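Local coordinates for heavy metal cation tricomponent efflux pump ZneA(CzcA-like) (PDB 4K0J), which exports zinc ions as a proton-driven antiporter of the RND superfamily, within a tripartite heavy-metal efflux system of the inner membrane, at residues C[905-916]-C[985-993]; C[540-548]-C[815-823]. One frame throughout, in Å; residues are numbered along the deposited sequence.

Interaction 1. Residues C[905-916]-C[985-993]; sequences RGMTLNVSSAVG and VQRPLATVV
Arg905 reaches across to Thr991 from the end of helix 891-905. The contact of its NH2 with Thr991 OG1 is modelled as a hydrogen bond, though its length is doubtful. The edge of the guanidinium also faces Arg987 O, and NH1 hydrogen-bonds to Ala976 O. Gly906, with positive phi, ends the helix and starts the turn. Met907 then turns back over the second helix. A bend at chi3 (56°) carries Met907 CE to 3.7 Å from Pro988 CA, while SD lies beside Thr991.

Asn910 is the N-cap of the next helix. Its OD1 accepts from Ser913 N at 3.1 Å, and its backbone O accepts from Ser913 OG at 2.7 Å. The same Asn910 OD1 meets the CB-CG side of the Pro988 ring, 3.3 Å from Pro988 CB. The Ser912 hydroxyl points back to the start of the other helix and is modelled as a hydrogen-bond donor to Val985 O, likewise of doubtful length. Ser913 CB sits between the Pro988 ring and Val992 CG2. Val915 and Leu989 run side by side in the same direction, with Val915 CG1 3.6 Å from Leu989 CD2. Gly916 lies against Leu989 and Val992; its CA is 3.7 Å from Leu989 CA. With no side chain here, the backbones come close, and the axes of 911-916 and 986-993 approach to 7.2 Å at -38°. This is a buried, roughly parallel pair of transmembrane helix starts, glycine at the crossing, in the helical membrane domain of an RND pump.

Interaction 2. Residues C[540-548]-C[815-823]; sequences ATIGRDFLP and RGRDLSTFL
The first torsion of Ser820 (chi1 72°) sets OG between its own backbone N and carbonyl carbon, facing the Asp818 carboxylate and Arg544. The Asp818 side chain, at chi1 -142°, brings OD2 to the N-H edge of the Gly543-Arg544 peptide. Asp818 OD2 then lies 3.2 Å from Gly543 CA and accepts a weak hydrogen bond from Arg544 N at 3.4 Å. Ser820 OG donates to the same oxygen, Asp818 OD2, at 3.0 Å, and Thr821 OG1 adds a weak bond. One carboxylate oxygen thus gathers donors from both segments. The main chains are joined by Ser820 N, which donates to Arg544 O at 3.1 Å. Beside this bond Leu819 CB lies 3.3 Å from the same Arg544 O, and Ser820 CB packs 3.6 Å from Arg544 CB.

Residues 540-548 link transmembrane helix 521-536 to strand 554-560. Residues 815-823 lead into helix 820-830, the crossover between strands 807-812 and 843-847 in a ferredoxin-like subdomain of the periplasmic porter region. The contact therefore ties the membrane-to-porter linker to the N-terminal end of a porter helix.

The Asp545 carboxylate comes within 3.9 Å of its like-charged neighbour, measured from Asp545 OD2 to Asp818 OD1. Their planes are 62° apart. The ring of Phe546 leads away from this helix start and packs on Asn851 and Ala855 of helix 848-873.

Overall arrangement
Interaction 1 is a buried contact between two transmembrane helix starts. Interaction 2 is smaller and only partly buried, and joins a loop to a periplasmic helix. The first relies mainly on close helix packing around a proline and a glycine, with two side-chain hydrogen bonds of doubtful length. The second relies on a carboxylate and main-chain groups. Their centres lie about 13 Å apart, and they touch directly. Thr908 OG1 probably hydrogen-bonds to Asp545 OD1 at 3.3 Å, and the Thr908 side chain also touches Asp818. Leu909 packs on Gly543, and Val911 on Phe546. The turn before helix 911-939 thus lies against the linker 540-548 where the membrane domain meets the porter region.

Interaction 1. Residues C[905-916]-C[985-993]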
ATOM      1  N   ARG C 905      27.978 -39.150  16.221  1.00115.79           N
ATOM      2  CA  ARG C 905      26.783 -39.121  17.061  1.00111.08           C
ATOM      3  C   ARG C 905      25.566 -39.725  16.369  1.00111.85           C
ATOM      4  O   ARG C 905      24.583 -40.077  17.023  1.00116.25           O
ATOM      5  CB  ARG C 905      26.479 -37.692  17.526  1.00101.62           C
ATOM      6  CG  ARG C 905      27.492 -37.136  18.511  1.00 99.64           C
ATOM      7  CD  ARG C 905      26.921 -35.971  19.302  1.00 98.52           C
ATOM      8  NE  ARG C 905      26.782 -34.760  18.500  1.00101.48           N
ATOM      9  CZ  ARG C 905      26.363 -33.592  18.982  1.00106.53           C
ATOM     10  NH1 ARG C 905      26.040 -33.479  20.263  1.00107.51           N
ATOM     11  NH2 ARG C 905      26.267 -32.536  18.186  1.00107.04           N
ATOM     12  N   GLY C 906      25.637 -39.850  15.047  1.00105.68           N
ATOM     13  CA  GLY C 906      24.529 -40.378  14.270  1.00101.68           C
ATOM     14  C   GLY C 906      23.634 -39.274  13.743  1.00 99.54           C
ATOM     15  O   GLY C 906      22.540 -39.042  14.260  1.00 97.80           O
ATOM     16  N   MET C 907      24.107 -38.583  12.709  1.00 97.65           N
ATOM     17  CA  MET C 907      23.380 -37.456  12.137  1.00 90.49           C
ATOM     18  C   MET C 907      23.359 -37.516  10.614  1.00 93.14           C
ATOM     19  O   MET C 907      23.824 -38.484  10.012  1.00 96.38           O
ATOM     20  CB  MET C 907      24.006 -36.133  12.587  1.00 79.32           C
ATOM     21  CG  MET C 907      23.941 -35.884  14.086  1.00 75.31           C
ATOM     22  SD  MET C 907      24.838 -34.399  14.584  1.00 63.48           S
ATOM     23  CE  MET C 907      24.045 -33.167  13.557  1.00120.74           C
ATOM     24  N   THR C 908      22.820 -36.468  10.000  1.00 92.83           N
ATOM     25  CA  THR C 908      22.752 -36.371   8.548  1.00 95.97           C
ATOM     26  C   THR C 908      23.423 -35.093   8.058  1.00 94.38           C
ATOM     27  O   THR C 908      24.258 -34.518   8.755  1.00102.83           O
ATOM     28  CB  THR C 908      21.297 -36.391   8.060  1.00 99.72           C
ATOM     29  OG1 THR C 908      20.589 -35.281   8.627  1.00104.91           O
ATOM     30  CG2 THR C 908      20.620 -37.684   8.477  1.00 98.55           C
ATOM     31  N   LEU C 909      23.053 -34.648   6.861  1.00 85.42           N
ATOM     32  CA  LEU C 909      23.626 -33.435   6.283  1.00 79.40           C
ATOM     33  C   LEU C 909      22.543 -32.418   5.938  1.00 91.84           C
ATOM     34  O   LEU C 909      22.128 -32.305   4.783  1.00 99.30           O
ATOM     35  CB  LEU C 909      24.439 -33.767   5.034  1.00 70.35           C
ATOM     36  CG  LEU C 909      25.355 -32.643   4.560  1.00 66.57           C
ATOM     37  CD1 LEU C 909      26.375 -32.343   5.640  1.00 74.99           C
ATOM     38  CD2 LEU C 909      26.041 -33.014   3.260  1.00 66.17           C
ATOM     39  N   ASN C 910      22.095 -31.678   6.945  1.00 92.80           N
ATOM     40  CA  ASN C 910      21.019 -30.708   6.778  1.00 90.01           C
ATOM     41  C   ASN C 910      21.544 -29.315   6.465  1.00 81.65           C
ATOM     42  O   ASN C 910      22.748 -29.071   6.544  1.00 89.67           O
ATOM     43  CB  ASN C 910      20.163 -30.671   8.039  1.00 97.85           C
ATOM     44  CG  ASN C 910      20.974 -30.930   9.292  1.00106.81           C
ATOM     45  OD1 ASN C 910      21.555 -30.012   9.870  1.00112.93           O
ATOM     46  ND2 ASN C 910      21.028 -32.188   9.713  1.00106.84           N
ATOM     47  N   VAL C 911      20.641 -28.402   6.117  1.00 71.67           N
ATOM     48  CA  VAL C 911      21.024 -27.026   5.807  1.00 69.62           C
ATOM     49  C   VAL C 911      21.716 -26.370   7.004  1.00 70.19           C
ATOM     50  O   VAL C 911      22.590 -25.516   6.843  1.00 78.56           O
ATOM     51  CB  VAL C 911      19.808 -26.182   5.338  1.00 63.48           C
ATOM     52  CG1 VAL C 911      18.803 -25.993   6.461  1.00 52.03           C
ATOM     53  CG2 VAL C 911      20.264 -24.838   4.798  1.00 70.79           C
ATOM     54  N   SER C 912      21.338 -26.804   8.202  1.00 62.50           N
ATOM     55  CA  SER C 912      21.936 -26.323   9.440  1.00 56.61           C
ATOM     56  C   SER C 912      23.420 -26.665   9.500  1.00 69.74           C
ATOM     57  O   SER C 912      24.262 -25.792   9.707  1.00 67.24           O
ATOM     58  CB  SER C 912      21.210 -26.937  10.634  1.00 55.06           C
ATOM     59  OG  SER C 912      21.690 -26.410  11.854  1.00 61.60           O
ATOM     60  N   SER C 913      23.734 -27.943   9.312  1.00 89.49           N
ATOM     61  CA  SER C 913      25.118 -28.401   9.297  1.00103.71           C
ATOM     62  C   SER C 913      25.886 -27.830   8.108  1.00 95.75           C
ATOM     63  O   SER C 913      27.101 -27.645   8.181  1.00110.54           O
ATOM     64  CB  SER C 913      25.176 -29.925   9.275  1.00121.14           C
ATOM     65  OG  SER C 913      24.485 -30.434   8.149  1.00134.27           O
ATOM     66  N   ALA C 914      25.179 -27.562   7.016  1.00 66.44           N
ATOM     67  CA  ALA C 914      25.781 -26.908   5.861  1.00 55.97           C
ATOM     68  C   ALA C 914      26.302 -25.532   6.261  1.00 61.74           C
ATOM     69  O   ALA C 914      27.483 -25.212   6.055  1.00 64.79           O
ATOM     70  CB  ALA C 914      24.776 -26.784   4.739  1.00 55.14           C
ATOM     71  N   VAL C 915      25.414 -24.726   6.842  1.00 62.82           N
ATOM     72  CA  VAL C 915      25.800 -23.428   7.386  1.00 66.76           C
ATOM     73  C   VAL C 915      26.940 -23.610   8.389  1.00 67.72           C
ATOM     74  O   VAL C 915      27.843 -22.775   8.482  1.00 63.95           O
ATOM     75  CB  VAL C 915      24.604 -22.718   8.055  1.00 65.50           C
ATOM     76  CG1 VAL C 915      25.037 -21.399   8.676  1.00 62.31           C
ATOM     77  CG2 VAL C 915      23.490 -22.489   7.040  1.00 57.65           C
ATOM     78  N   GLY C 916      26.901 -24.722   9.119  1.00 73.59           N
ATOM     79  CA  GLY C 916      27.986 -25.091  10.010  1.00 79.69           C
ATOM     80  C   GLY C 916      29.327 -25.161   9.298  1.00 80.80           C
ATOM     81  O   GLY C 916      30.326 -24.652   9.799  1.00 74.30           O
ATOM     82  N   VAL C 985      18.751 -27.352  16.338  1.00 51.95           N
ATOM     83  CA  VAL C 985      19.170 -26.785  15.064  1.00 51.66           C
ATOM     84  C   VAL C 985      20.593 -26.268  15.180  1.00 62.27           C
ATOM     85  O   VAL C 985      21.253 -25.998  14.180  1.00 64.22           O
ATOM     86  CB  VAL C 985      18.246 -25.638  14.615  1.00 50.95           C
ATOM     87  CG1 VAL C 985      18.604 -24.342  15.339  1.00 43.55           C
ATOM     88  CG2 VAL C 985      18.330 -25.449  13.111  1.00 45.57           C
ATOM     89  N   GLN C 986      21.061 -26.146  16.417  1.00 71.37           N
ATOM     90  CA  GLN C 986      22.393 -25.636  16.701  1.00 79.20           C
ATOM     91  C   GLN C 986      23.409 -26.770  16.661  1.00 77.70           C
ATOM     92  O   GLN C 986      24.532 -26.599  16.191  1.00 78.06           O
ATOM     93  CB  GLN C 986      22.408 -24.994  18.083  1.00 86.06           C
ATOM     94  CG  GLN C 986      21.151 -24.214  18.403  1.00 89.26           C
ATOM     95  CD  GLN C 986      20.969 -24.002  19.889  1.00 95.93           C
ATOM     96  OE1 GLN C 986      21.701 -24.566  20.706  1.00 94.86           O
ATOM     97  NE2 GLN C 986      19.987 -23.186  20.251  1.00100.37           N
ATOM     98  N   ARG C 987      22.999 -27.928  17.166  1.00 75.34           N
ATOM     99  CA  ARG C 987      23.856 -29.108  17.198  1.00 77.67           C
ATOM    100  C   ARG C 987      24.488 -29.513  15.861  1.00 82.01           C
ATOM    101  O   ARG C 987      25.580 -30.064  15.855  1.00 88.81           O
ATOM    102  CB  ARG C 987      23.118 -30.297  17.810  1.00 74.45           C
ATOM    103  CG  ARG C 987      22.725 -30.088  19.254  1.00 81.58           C
ATOM    104  CD  ARG C 987      22.233 -31.379  19.868  1.00 92.68           C
ATOM    105  NE  ARG C 987      21.176 -31.994  19.071  1.00100.21           N
ATOM    106  CZ  ARG C 987      19.888 -31.691  19.179  1.00100.85           C
ATOM    107  NH1 ARG C 987      19.491 -30.777  20.051  1.00100.61           N
ATOM    108  NH2 ARG C 987      18.996 -32.298  18.411  1.00104.71           N
ATOM    109  N   PRO C 988      23.796 -29.281  14.728  1.00 72.35           N
ATOM    110  CA  PRO C 988      24.496 -29.521  13.463  1.00 74.88           C
ATOM    111  C   PRO C 988      25.734 -28.649  13.269  1.00 74.43           C
ATOM    112  O   PRO C 988      26.811 -29.193  13.010  1.00 78.04           O
ATOM    113  CB  PRO C 988      23.437 -29.172  12.418  1.00 74.13           C
ATOM    114  CG  PRO C 988      22.168 -29.525  13.071  1.00 69.20           C
ATOM    115  CD  PRO C 988      22.342 -29.160  14.519  1.00 65.56           C
ATOM    116  N   LEU C 989      25.588 -27.331  13.389  1.00 74.52           N
ATOM    117  CA  LEU C 989      26.728 -26.426  13.238  1.00 78.65           C
ATOM    118  C   LEU C 989      27.781 -26.718  14.302  1.00 80.28           C
ATOM    119  O   LEU C 989      28.981 -26.719  14.020  1.00 80.19           O
ATOM    120  CB  LEU C 989      26.298 -24.958  13.327  1.00 70.58           C
ATOM    121  CG  LEU C 989      25.124 -24.492  12.462  1.00 65.59           C
ATOM    122  CD1 LEU C 989      23.854 -24.473  13.281  1.00 64.18           C
ATOM    123  CD2 LEU C 989      25.384 -23.123  11.863  1.00 59.47           C
ATOM    124  N   ALA C 990      27.313 -26.975  15.520  1.00 73.04           N
ATOM    125  CA  ALA C 990      28.184 -27.307  16.639  1.00 72.11           C
ATOM    126  C   ALA C 990      29.049 -28.519  16.313  1.00 79.25           C
ATOM    127  O   ALA C 990      30.265 -28.491  16.470  1.00 73.41           O
ATOM    128  CB  ALA C 990      27.357 -27.573  17.883  1.00 69.23           C
ATOM    129  N   THR C 991      28.405 -29.578  15.846  1.00 95.13           N
ATOM    130  CA  THR C 991      29.089 -30.815  15.503  1.00106.54           C
ATOM    131  C   THR C 991      30.084 -30.599  14.369  1.00106.53           C
ATOM    132  O   THR C 991      31.251 -30.976  14.479  1.00117.56           O
ATOM    133  CB  THR C 991      28.081 -31.895  15.092  1.00115.41           C
ATOM    134  OG1 THR C 991      27.045 -31.979  16.078  1.00120.20           O
ATOM    135  CG2 THR C 991      28.761 -33.241  14.959  1.00119.06           C
ATOM    136  N   VAL C 992      29.614 -29.987  13.285  1.00 92.49           N
ATOM    137  CA  VAL C 992      30.452 -29.720  12.119  1.00 85.47           C
ATOM    138  C   VAL C 992      31.710 -28.926  12.470  1.00 90.08           C
ATOM    139  O   VAL C 992      32.814 -29.279  12.048  1.00 91.22           O
ATOM    140  CB  VAL C 992      29.669 -28.965  11.028  1.00 83.60           C
ATOM    141  CG1 VAL C 992      30.618 -28.377   9.996  1.00 78.80           C
ATOM    142  CG2 VAL C 992      28.654 -29.889  10.373  1.00 89.49           C
ATOM    143  N   VAL C 993      31.547 -27.863  13.249  1.00 94.56           N
ATOM    144  CA  VAL C 993      32.682 -27.021  13.614  1.00 94.16           C
ATOM    145  C   VAL C 993      33.609 -27.687  14.631  1.00106.28           C
ATOM    146  O   VAL C 993      34.811 -27.800  14.394  1.00114.63           O
ATOM    147  CB  VAL C 993      32.234 -25.650  14.151  1.00 76.21           C
ATOM    148  CG1 VAL C 993      33.417 -24.905  14.734  1.00 75.48           C
ATOM    149  CG2 VAL C 993      31.573 -24.833  13.050  1.00 65.99           C
TER

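Interaction 2. Residues C[540-548]-C[815-823]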
ATOM      1  N   ALA C 540      30.205 -38.891   0.811  1.00103.03           N
ATOM      2  CA  ALA C 540      29.471 -39.466  -0.307  1.00111.29           C
ATOM      3  C   ALA C 540      28.542 -40.555   0.207  1.00115.29           C
ATOM      4  O   ALA C 540      27.633 -40.996  -0.495  1.00117.05           O
ATOM      5  CB  ALA C 540      30.432 -40.033  -1.334  1.00115.73           C
ATOM      6  N   THR C 541      28.780 -40.979   1.443  1.00118.64           N
ATOM      7  CA  THR C 541      27.985 -42.024   2.069  1.00121.24           C
ATOM      8  C   THR C 541      27.069 -41.451   3.144  1.00122.55           C
ATOM      9  O   THR C 541      26.178 -42.141   3.641  1.00122.86           O
ATOM     10  CB  THR C 541      28.882 -43.101   2.699  1.00120.91           C
ATOM     11  OG1 THR C 541      29.729 -42.501   3.687  1.00121.00           O
ATOM     12  CG2 THR C 541      29.741 -43.767   1.635  1.00119.07           C
ATOM     13  N   ILE C 542      27.292 -40.188   3.499  1.00123.82           N
ATOM     14  CA  ILE C 542      26.488 -39.523   4.519  1.00125.94           C
ATOM     15  C   ILE C 542      25.031 -39.375   4.071  1.00125.51           C
ATOM     16  O   ILE C 542      24.750 -39.168   2.889  1.00126.80           O
ATOM     17  CB  ILE C 542      27.076 -38.137   4.905  1.00 90.27           C
ATOM     18  CG1 ILE C 542      26.374 -37.565   6.140  1.00 87.46           C
ATOM     19  CG2 ILE C 542      26.978 -37.157   3.748  1.00 87.51           C
ATOM     20  CD1 ILE C 542      26.484 -38.439   7.366  1.00 89.74           C
ATOM     21  N   GLY C 543      24.110 -39.511   5.020  1.00118.58           N
ATOM     22  CA  GLY C 543      22.701 -39.304   4.743  1.00110.21           C
ATOM     23  C   GLY C 543      22.397 -37.826   4.599  1.00102.29           C
ATOM     24  O   GLY C 543      23.112 -36.986   5.142  1.00105.75           O
ATOM     25  N   ARG C 544      21.337 -37.504   3.867  1.00 94.27           N
ATOM     26  CA  ARG C 544      20.966 -36.113   3.638  1.00 92.12           C
ATOM     27  C   ARG C 544      19.514 -35.843   4.023  1.00 91.69           C
ATOM     28  O   ARG C 544      18.612 -36.579   3.628  1.00 93.76           O
ATOM     29  CB  ARG C 544      21.207 -35.731   2.176  1.00 92.05           C
ATOM     30  CG  ARG C 544      22.673 -35.732   1.761  1.00 96.40           C
ATOM     31  CD  ARG C 544      22.824 -35.603   0.254  1.00102.44           C
ATOM     32  NE  ARG C 544      21.980 -34.542  -0.291  1.00105.86           N
ATOM     33  CZ  ARG C 544      21.796 -34.324  -1.590  1.00107.07           C
ATOM     34  NH1 ARG C 544      22.397 -35.095  -2.488  1.00106.28           N
ATOM     35  NH2 ARG C 544      21.008 -33.336  -1.993  1.00105.06           N
ATOM     36  N   ASP C 545      19.298 -34.785   4.801  1.00 92.68           N
ATOM     37  CA  ASP C 545      17.954 -34.369   5.193  1.00 95.50           C
ATOM     38  C   ASP C 545      17.653 -32.974   4.659  1.00 89.68           C
ATOM     39  O   ASP C 545      18.081 -32.611   3.562  1.00 91.09           O
ATOM     40  CB  ASP C 545      17.808 -34.375   6.719  1.00100.69           C
ATOM     41  CG  ASP C 545      17.786 -35.776   7.302  1.00106.61           C
ATOM     42  OD1 ASP C 545      17.389 -35.925   8.478  1.00103.10           O
ATOM     43  OD2 ASP C 545      18.158 -36.728   6.584  1.00112.11           O
ATOM     44  N   PHE C 546      16.905 -32.200   5.440  1.00 81.53           N
ATOM     45  CA  PHE C 546      16.692 -30.787   5.148  1.00 72.57           C
ATOM     46  C   PHE C 546      16.789 -29.968   6.429  1.00 66.10           C
ATOM     47  O   PHE C 546      17.248 -28.828   6.417  1.00 71.27           O
ATOM     48  CB  PHE C 546      15.344 -30.550   4.474  1.00 70.20           C
ATOM     49  CG  PHE C 546      15.006 -29.099   4.310  1.00 66.20           C
ATOM     50  CD1 PHE C 546      14.113 -28.481   5.166  1.00 61.74           C
ATOM     51  CD2 PHE C 546      15.599 -28.345   3.314  1.00 64.41           C
ATOM     52  CE1 PHE C 546      13.806 -27.145   5.026  1.00 54.78           C
ATOM     53  CE2 PHE C 546      15.292 -27.007   3.166  1.00 65.49           C
ATOM     54  CZ  PHE C 546      14.393 -26.406   4.025  1.00 57.22           C
ATOM     55  N   LEU C 547      16.336 -30.561   7.527  1.00 55.28           N
ATOM     56  CA  LEU C 547      16.530 -30.000   8.857  1.00 54.54           C
ATOM     57  C   LEU C 547      16.241 -31.071   9.901  1.00 58.73           C
ATOM     58  O   LEU C 547      15.448 -31.977   9.654  1.00 54.79           O
ATOM     59  CB  LEU C 547      15.659 -28.751   9.077  1.00 58.09           C
ATOM     60  CG  LEU C 547      14.182 -28.730   8.659  1.00 72.95           C
ATOM     61  CD1 LEU C 547      13.283 -29.599   9.547  1.00 74.58           C
ATOM     62  CD2 LEU C 547      13.671 -27.297   8.628  1.00 71.95           C
ATOM     63  N   PRO C 548      16.900 -30.982  11.068  1.00 67.54           N
ATOM     64  CA  PRO C 548      16.623 -31.909  12.171  1.00 69.94           C
ATOM     65  C   PRO C 548      15.195 -31.773  12.694  1.00 75.33           C
ATOM     66  O   PRO C 548      14.483 -30.843  12.307  1.00 78.59           O
ATOM     67  CB  PRO C 548      17.639 -31.498  13.247  1.00 67.47           C
ATOM     68  CG  PRO C 548      18.103 -30.137  12.859  1.00 66.48           C
ATOM     69  CD  PRO C 548      18.030 -30.088  11.370  1.00 70.69           C
ATOM     70  N   ARG C 815       9.903 -40.346   8.957  1.00 72.86           N
ATOM     71  CA  ARG C 815      10.418 -40.836  10.237  1.00 68.20           C
ATOM     72  C   ARG C 815      10.853 -42.298  10.215  1.00 73.82           C
ATOM     73  O   ARG C 815      10.164 -43.152   9.662  1.00 79.18           O
ATOM     74  CB  ARG C 815       9.370 -40.620  11.332  1.00 61.80           C
ATOM     75  CG  ARG C 815       9.648 -41.343  12.637  1.00 62.88           C
ATOM     76  CD  ARG C 815       8.635 -40.941  13.693  1.00 65.74           C
ATOM     77  NE  ARG C 815       7.272 -40.984  13.175  1.00 67.18           N
ATOM     78  CZ  ARG C 815       6.447 -42.013  13.328  1.00 68.71           C
ATOM     79  NH1 ARG C 815       5.223 -41.966  12.818  1.00 74.32           N
ATOM     80  NH2 ARG C 815       6.842 -43.091  13.989  1.00 67.21           N
ATOM     81  N   GLY C 816      12.008 -42.571  10.812  1.00 76.64           N
ATOM     82  CA  GLY C 816      12.502 -43.929  10.929  1.00 84.36           C
ATOM     83  C   GLY C 816      13.929 -44.092  10.446  1.00 99.14           C
ATOM     84  O   GLY C 816      14.712 -44.831  11.043  1.00107.89           O
ATOM     85  N   ARG C 817      14.274 -43.403   9.362  1.00 97.37           N
ATOM     86  CA  ARG C 817      15.588 -43.574   8.751  1.00 90.35           C
ATOM     87  C   ARG C 817      16.137 -42.278   8.164  1.00 89.31           C
ATOM     88  O   ARG C 817      16.477 -41.351   8.894  1.00 94.08           O
ATOM     89  CB  ARG C 817      15.538 -44.664   7.673  1.00 88.60           C
ATOM     90  CG  ARG C 817      16.889 -45.287   7.354  1.00 99.34           C
ATOM     91  CD  ARG C 817      16.769 -46.417   6.339  1.00101.54           C
ATOM     92  NE  ARG C 817      16.395 -45.943   5.008  1.00 95.21           N
ATOM     93  CZ  ARG C 817      16.474 -46.684   3.907  1.00 86.87           C
ATOM     94  NH1 ARG C 817      16.117 -46.181   2.734  1.00 81.48           N
ATOM     95  NH2 ARG C 817      16.915 -47.931   3.976  1.00 87.83           N
ATOM     96  N   ASP C 818      16.220 -42.222   6.840  1.00 87.58           N
ATOM     97  CA  ASP C 818      16.885 -41.122   6.160  1.00 90.31           C
ATOM     98  C   ASP C 818      15.895 -40.378   5.282  1.00 89.77           C
ATOM     99  O   ASP C 818      14.687 -40.594   5.373  1.00 99.67           O
ATOM    100  CB  ASP C 818      18.024 -41.665   5.297  1.00 98.63           C
ATOM    101  CG  ASP C 818      19.242 -40.766   5.299  1.00102.08           C
ATOM    102  OD1 ASP C 818      19.688 -40.358   6.392  1.00 99.96           O
ATOM    103  OD2 ASP C 818      19.759 -40.472   4.199  1.00105.12           O
ATOM    104  N   LEU C 819      16.411 -39.499   4.430  1.00 78.44           N
ATOM    105  CA  LEU C 819      15.577 -38.843   3.434  1.00 72.27           C
ATOM    106  C   LEU C 819      16.138 -39.073   2.040  1.00 78.35           C
ATOM    107  O   LEU C 819      15.408 -39.471   1.138  1.00 92.00           O
ATOM    108  CB  LEU C 819      15.437 -37.347   3.717  1.00 69.27           C
ATOM    109  CG  LEU C 819      14.605 -36.560   2.698  1.00 72.63           C
ATOM    110  CD1 LEU C 819      13.240 -37.192   2.504  1.00 77.16           C
ATOM    111  CD2 LEU C 819      14.456 -35.109   3.123  1.00 73.81           C
ATOM    112  N   SER C 820      17.435 -38.833   1.872  1.00 69.81           N
ATOM    113  CA  SER C 820      18.081 -38.983   0.571  1.00 73.16           C
ATOM    114  C   SER C 820      17.997 -40.416   0.067  1.00 81.92           C
ATOM    115  O   SER C 820      17.394 -40.685  -0.974  1.00 80.16           O
ATOM    116  CB  SER C 820      19.547 -38.563   0.650  1.00 78.75           C
ATOM    117  OG  SER C 820      20.306 -39.520   1.368  1.00 80.99           O
ATOM    118  N   THR C 821      18.611 -41.331   0.810  1.00100.12           N
ATOM    119  CA  THR C 821      18.615 -42.743   0.449  1.00107.98           C
ATOM    120  C   THR C 821      17.201 -43.319   0.431  1.00107.79           C
ATOM    121  O   THR C 821      16.854 -44.126  -0.439  1.00115.09           O
ATOM    122  CB  THR C 821      19.504 -43.570   1.407  1.00104.05           C
ATOM    123  OG1 THR C 821      19.090 -43.357   2.761  1.00 88.61           O
ATOM    124  CG2 THR C 821      20.962 -43.161   1.266  1.00112.01           C
ATOM    125  N   PHE C 822      16.387 -42.893   1.393  1.00 94.83           N
ATOM    126  CA  PHE C 822      15.010 -43.356   1.482  1.00 85.59           C
ATOM    127  C   PHE C 822      14.202 -42.951   0.261  1.00 81.80           C
ATOM    128  O   PHE C 822      13.590 -43.796  -0.394  1.00 85.97           O
ATOM    129  CB  PHE C 822      14.323 -42.824   2.736  1.00 85.24           C
ATOM    130  CG  PHE C 822      12.823 -42.842   2.644  1.00 94.46           C
ATOM    131  CD1 PHE C 822      12.133 -44.045   2.591  1.00 93.14           C
ATOM    132  CD2 PHE C 822      12.103 -41.662   2.592  1.00102.24           C
ATOM    133  CE1 PHE C 822      10.752 -44.068   2.494  1.00 91.40           C
ATOM    134  CE2 PHE C 822      10.721 -41.681   2.498  1.00101.62           C
ATOM    135  CZ  PHE C 822      10.046 -42.885   2.450  1.00 93.05           C
ATOM    136  N   LEU C 823      14.189 -41.658  -0.037  1.00 75.73           N
ATOM    137  CA  LEU C 823      13.420 -41.166  -1.169  1.00 77.52           C
ATOM    138  C   LEU C 823      13.969 -41.736  -2.461  1.00 78.64           C
ATOM    139  O   LEU C 823      13.217 -41.976  -3.396  1.00 84.19           O
ATOM    140  CB  LEU C 823      13.413 -39.639  -1.217  1.00 87.17           C
ATOM    141  CG  LEU C 823      12.334 -38.998  -2.093  1.00 86.92           C
ATOM    142  CD1 LEU C 823      11.822 -37.733  -1.427  1.00 87.45           C
ATOM    143  CD2 LEU C 823      12.856 -38.700  -3.494  1.00 83.33           C
TER